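Periplasmic binding protein (Veillonella parvula, PDB 4OVK) probably binds a small solute in the periplasm or at the cell surface and delivers it to an ABC transporter for import. Local coordinates at residues V37-T42 with G57-A62; S61-Y66 with D77-N82. All coordinates share one frame; numbering follows the deposited sequence. Where two conformers were deposited one is given.

How the contacts relate
Contacts 1 and 2 are neighbours in the domain built on the parallel sheet of strands 55-57, 34-36, 104-108 and 125-128. Their centres lie about 8 Å apart. Both use helix 60-67 and share S61 and A62. Contact 1 joins the loop after strand 34-36 and the start of helix 41-49 to the loop after strand 55-57 and the first turn of helix 60-67. Contact 2 follows along the chain and joins that helix to 77-82, before helix 94-100. I58 and N82 tie the two together through their backbones, and I58 CD1 packs on V81 CG1. Helix 60-67 is thus held at its start by contact 1 and from another side by contact 2.

Contact 1 (V37-T42 with G57-A62); sequences VPIPWT and GIHPSA
I39 packs over one face of the H59 imidazole. Its CG1 stands above the ring centre, 3.6 Å from the H59 ring centroid, a CH-pi contact. P60 CD covers the rim of the opposite face. H59 is also the N-cap of helix 60-67: S61 N donates to H59 ND1 at 3.0 Å, almost in the ring plane. CG of H59 is anti to the backbone N (chi1 -169°), which swings the ring back beside the first helical turn. With an alanine in place of H59, S61 N would probably lose its capping acceptor and I39 CG1 the ring face it packs on.

I39 O meets A62 CB at 3.5 Å, and T42 OG1 packs closely on I58 CG2 at 3.2 Å. Beside that pair lies a bridging water. It donates to P38 O at 2.8 Å and accepts from T42 OG1 at 2.7 Å and from H59 N at 3.1 Å. The water ties the loop at P38 and the start of helix 41-49 to the backbone of H59. The more open side is where I39 CD1 reaches S61 CB at 3.7 Å, both residues being partly exposed. F90 meets the H59 ring, V37 packs on strand 104-108, and T42 leans on I36 of strand 34-36, which pairs with strand 55-57 in the parallel sheet.

Contact 2 (S61-Y66 with D77-N82); sequences SAKKSY and DLENVN
K63 and E79 mark the nearest backbone approach, with CA atoms 7.9 Å apart, so side chains of helix 60-67 bridge to the 3-10 turn at 77-79. The contact belongs to the parallel-sheet domain of the periplasmic binding protein fold. Helix 60-67 follows the edge strand 55-57, and the turn lies in the connection from helix 71-74 toward helix 94-100.

The apolar packing is between Y66 and L78. Y66 CE1 touches L78 CB at 3.6 Å, approaching the ring obliquely, and L78 CD1 lies beside Y66 CD1. E79 OE1 sits at the ring edge, in plane, near CE2, with the carboxylate turned 37° from the ring. Y66 OH is hydrogen-bonded to A75 O, and F71 meets the ring edge-to-face. E79 OE1 has its stronger partner in K72, a salt bridge from helix 71-74.

K63 was modelled in two conformers, and its contacts hold for the one described. K63 CG stands opposite the backbone N (chi1 -169°), and the chain then bends at chi2 and chi4, which brings CE within 3.4 Å of L78 O. The amine reaches E79 OE2 only as a long salt bridge, and a water that accepts from K63 NZ and donates to E79 OE2 spans that gap. In this conformer K63 NZ donates directly to E79 O at 2.9 Å, from above the carbonyl plane and 37° out of it.

Contact 1 (V37-T42 with G57-A62)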
loop_
_atom_site.group_PDB
_atom_site.type_symbol
_atom_site.label_atom_id
_atom_site.label_comp_id
_atom_site.label_asym_id
_atom_site.label_seq_id
_atom_site.Cartn_x
_atom_site.Cartn_y
_atom_site.Cartn_z
ATOM N N VAL A 37 4.605 8.786 12.182
ATOM C CA VAL A 37 3.517 8.125 12.892
ATOM C C VAL A 37 2.684 7.188 11.994
ATOM O O VAL A 37 2.454 6.032 12.367
ATOM C CB VAL A 37 2.626 9.164 13.616
ATOM C CG1 VAL A 37 1.304 8.549 14.088
ATOM C CG2 VAL A 37 3.407 9.773 14.769
ATOM N N PRO A 38 2.229 7.662 10.815
ATOM C CA PRO A 38 1.367 6.798 9.976
ATOM C C PRO A 38 2.111 5.565 9.472
ATOM O O PRO A 38 3.265 5.663 9.080
ATOM C CB PRO A 38 0.985 7.713 8.811
ATOM C CG PRO A 38 1.113 9.096 9.359
ATOM C CD PRO A 38 2.275 9.036 10.293
ATOM N N ILE A 39 1.447 4.418 9.476
ATOM C CA ILE A 39 2.138 3.149 9.228
ATOM C C ILE A 39 2.721 3.045 7.808
ATOM O O ILE A 39 3.898 2.726 7.656
ATOM C CB ILE A 39 1.251 1.937 9.570
ATOM C CG1 ILE A 39 0.933 1.918 11.076
ATOM C CG2 ILE A 39 1.947 0.642 9.160
ATOM C CD1 ILE A 39 -0.202 0.991 11.452
ATOM N N PRO A 40 1.918 3.317 6.765
ATOM C CA PRO A 40 2.474 3.170 5.403
ATOM C C PRO A 40 3.493 4.240 4.990
ATOM O O PRO A 40 4.209 4.085 3.983
ATOM C CB PRO A 40 1.236 3.271 4.494
ATOM C CG PRO A 40 0.147 3.822 5.326
ATOM C CD PRO A 40 0.474 3.624 6.768
ATOM N N TRP A 41 3.537 5.333 5.739
ATOM C CA TRP A 41 4.344 6.482 5.343
ATOM C C TRP A 41 5.839 6.318 5.588
ATOM O O TRP A 41 6.620 7.125 5.088
ATOM C CB TRP A 41 3.747 7.791 5.923
ATOM C CG TRP A 41 2.517 8.122 5.127
ATOM C CD1 TRP A 41 1.266 7.574 5.274
ATOM C CD2 TRP A 41 2.448 8.969 3.973
ATOM N NE1 TRP A 41 0.421 8.070 4.308
ATOM C CE2 TRP A 41 1.122 8.927 3.499
ATOM C CE3 TRP A 41 3.373 9.789 3.316
ATOM C CZ2 TRP A 41 0.699 9.659 2.387
ATOM C CZ3 TRP A 41 2.950 10.514 2.200
ATOM C CH2 TRP A 41 1.626 10.432 1.746
ATOM N N THR A 42 6.253 5.280 6.322
ATOM C CA THR A 42 7.685 4.991 6.452
ATOM C C THR A 42 8.220 4.576 5.087
ATOM O O THR A 42 9.203 5.117 4.598
ATOM C CB THR A 42 7.975 3.950 7.544
ATOM O OG1 THR A 42 7.803 4.563 8.821
ATOM C CG2 THR A 42 9.404 3.422 7.454
ATOM N N GLY A 57 12.442 7.512 13.442
ATOM C CA GLY A 57 11.370 6.906 14.191
ATOM C C GLY A 57 10.250 6.443 13.292
ATOM O O GLY A 57 9.822 7.172 12.392
ATOM N N ILE A 58 9.791 5.218 13.533
ATOM C CA ILE A 58 8.685 4.630 12.789
ATOM C C ILE A 58 7.678 3.930 13.699
ATOM O O ILE A 58 7.956 3.613 14.863
ATOM C CB ILE A 58 9.215 3.636 11.715
ATOM C CG1 ILE A 58 9.745 2.328 12.340
ATOM C CG2 ILE A 58 10.295 4.302 10.880
ATOM C CD1 ILE A 58 10.219 1.310 11.300
ATOM N N HIS A 59 6.488 3.700 13.173
ATOM C CA HIS A 59 5.452 3.021 13.920
ATOM C C HIS A 59 5.848 1.538 14.098
ATOM O O HIS A 59 6.445 0.926 13.191
ATOM C CB HIS A 59 4.132 3.178 13.176
ATOM C CG HIS A 59 2.937 2.756 13.951
ATOM N ND1 HIS A 59 2.633 1.432 14.190
ATOM C CD2 HIS A 59 1.935 3.479 14.503
ATOM C CE1 HIS A 59 1.516 1.362 14.888
ATOM N NE2 HIS A 59 1.070 2.590 15.084
ATOM N N PRO A 60 5.562 0.964 15.267
ATOM C CA PRO A 60 5.982 -0.421 15.462
ATOM C C PRO A 60 5.399 -1.396 14.430
ATOM O O PRO A 60 6.049 -2.384 14.077
ATOM C CB PRO A 60 5.472 -0.747 16.873
ATOM C CG PRO A 60 4.405 0.264 17.162
ATOM C CD PRO A 60 4.907 1.504 16.481
ATOM N N SER A 61 4.190 -1.120 13.957
ATOM C CA SER A 61 3.581 -1.905 12.860
ATOM C C SER A 61 4.259 -1.694 11.505
ATOM O O SER A 61 4.285 -2.606 10.678
ATOM C CB SER A 61 2.081 -1.623 12.776
ATOM O OG SER A 61 1.465 -1.981 14.009
ATOM N N ALA A 62 4.826 -0.507 11.281
ATOM C CA ALA A 62 5.691 -0.278 10.137
ATOM C C ALA A 62 6.963 -1.137 10.237
ATOM O O ALA A 62 7.428 -1.679 9.223
ATOM C CB ALA A 62 6.028 1.207 9.976
HETATM O O HOH W 1 5.603 4.831 10.417
#

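Contact 2 (S61-Y66 with D77-N82)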
loop_
_atom_site.group_PDB
_atom_site.type_symbol
_atom_site.label_atom_id
_atom_site.label_comp_id
_atom_site.label_asym_id
_atom_site.label_seq_id
_atom_site.Cartn_x
_atom_site.Cartn_y
_atom_site.Cartn_z
ATOM N N SER A 61 4.190 -1.120 13.957
ATOM C CA SER A 61 3.581 -1.905 12.860
ATOM C C SER A 61 4.259 -1.694 11.505
ATOM O O SER A 61 4.285 -2.606 10.678
ATOM C CB SER A 61 2.081 -1.623 12.776
ATOM O OG SER A 61 1.465 -1.981 14.009
ATOM N N ALA A 62 4.826 -0.507 11.281
ATOM C CA ALA A 62 5.691 -0.278 10.137
ATOM C C ALA A 62 6.963 -1.137 10.237
ATOM O O ALA A 62 7.428 -1.679 9.223
ATOM C CB ALA A 62 6.028 1.207 9.976
ATOM N N LYS A 63 7.509 -1.277 11.449
ATOM C CA LYS A 63 8.673 -2.133 11.672
ATOM C C LYS A 63 8.285 -3.581 11.389
ATOM O O LYS A 63 8.977 -4.283 10.659
ATOM C CB LYS A 63 9.192 -1.997 13.109
ATOM C CG LYS A 63 10.547 -2.644 13.349
ATOM C CD LYS A 63 11.667 -1.826 12.717
ATOM C CE LYS A 63 13.024 -2.502 12.859
ATOM N NZ LYS A 63 13.389 -2.784 14.265
ATOM N N LYS A 64 7.159 -4.013 11.943
ATOM C CA LYS A 64 6.679 -5.370 11.693
ATOM C C LYS A 64 6.625 -5.649 10.182
ATOM O O LYS A 64 7.188 -6.635 9.701
ATOM C CB LYS A 64 5.301 -5.572 12.307
ATOM C CG LYS A 64 4.804 -7.007 12.236
ATOM C CD LYS A 64 3.309 -7.099 12.497
ATOM C CE LYS A 64 2.893 -6.235 13.668
ATOM N NZ LYS A 64 1.414 -6.102 13.794
ATOM N N SER A 65 5.940 -4.778 9.443
ATOM C CA SER A 65 5.820 -4.918 7.978
ATOM C C SER A 65 7.184 -4.919 7.280
ATOM O O SER A 65 7.424 -5.727 6.382
ATOM C CB SER A 65 4.919 -3.829 7.396
ATOM O OG SER A 65 4.874 -3.911 5.977
ATOM N N TYR A 66 8.063 -4.004 7.690
ATOM C CA TYR A 66 9.434 -3.947 7.185
ATOM C C TYR A 66 10.157 -5.306 7.273
ATOM O O TYR A 66 10.803 -5.725 6.304
ATOM C CB TYR A 66 10.193 -2.848 7.939
ATOM C CG TYR A 66 11.688 -2.920 7.921
ATOM C CD1 TYR A 66 12.422 -2.320 6.901
ATOM C CD2 TYR A 66 12.381 -3.564 8.942
ATOM C CE1 TYR A 66 13.811 -2.362 6.899
ATOM C CE2 TYR A 66 13.759 -3.605 8.954
ATOM C CZ TYR A 66 14.476 -3.011 7.936
ATOM O OH TYR A 66 15.851 -3.061 7.989
ATOM N N ASP A 77 19.541 -0.581 7.374
ATOM C CA ASP A 77 19.779 0.283 8.544
ATOM C C ASP A 77 18.526 0.544 9.404
ATOM O O ASP A 77 18.652 0.844 10.592
ATOM C CB ASP A 77 20.390 1.623 8.124
ATOM C CG ASP A 77 21.749 1.482 7.463
ATOM O OD1 ASP A 77 22.335 0.373 7.456
ATOM O OD2 ASP A 77 22.223 2.502 6.930
ATOM N N LEU A 78 17.328 0.427 8.827
ATOM C CA LEU A 78 16.082 0.646 9.592
ATOM C C LEU A 78 15.891 -0.358 10.714
ATOM O O LEU A 78 15.118 -0.104 11.636
ATOM C CB LEU A 78 14.833 0.602 8.701
ATOM C CG LEU A 78 14.401 1.816 7.917
ATOM C CD1 LEU A 78 13.117 1.537 7.149
ATOM C CD2 LEU A 78 14.211 3.016 8.821
ATOM N N GLU A 79 16.579 -1.496 10.647
ATOM C CA GLU A 79 16.559 -2.452 11.749
ATOM C C GLU A 79 16.808 -1.784 13.103
ATOM O O GLU A 79 16.244 -2.192 14.115
ATOM C CB GLU A 79 17.608 -3.547 11.535
ATOM C CG GLU A 79 17.586 -4.632 12.598
ATOM C CD GLU A 79 16.248 -5.339 12.662
ATOM O OE1 GLU A 79 15.629 -5.522 11.600
ATOM O OE2 GLU A 79 15.808 -5.710 13.766
ATOM N N ASN A 80 17.663 -0.768 13.124
ATOM C CA ASN A 80 18.068 -0.151 14.385
ATOM C C ASN A 80 17.353 1.148 14.697
ATOM O O ASN A 80 17.738 1.849 15.627
ATOM C CB ASN A 80 19.564 0.109 14.363
ATOM C CG ASN A 80 20.338 -1.130 14.040
ATOM O OD1 ASN A 80 20.169 -2.158 14.688
ATOM N ND2 ASN A 80 21.163 -1.058 13.008
ATOM N N VAL A 81 16.315 1.470 13.942
ATOM C CA VAL A 81 15.559 2.711 14.171
ATOM C C VAL A 81 14.612 2.542 15.361
ATOM O O VAL A 81 14.096 1.451 15.621
ATOM C CB VAL A 81 14.728 3.074 12.912
ATOM C CG1 VAL A 81 13.549 2.120 12.747
ATOM C CG2 VAL A 81 14.205 4.480 12.962
ATOM N N ASN A 82 14.351 3.637 16.048
ATOM C CA ASN A 82 13.342 3.666 17.100
ATOM C C ASN A 82 11.954 3.362 16.565
ATOM O O ASN A 82 11.534 3.955 15.577
ATOM C CB ASN A 82 13.313 5.061 17.705
ATOM C CG ASN A 82 12.307 5.187 18.831
ATOM O OD1 ASN A 82 11.093 5.167 18.625
ATOM N ND2 ASN A 82 12.811 5.335 20.024
HETATM O O HOH W 2 12.658 -5.354 14.638
#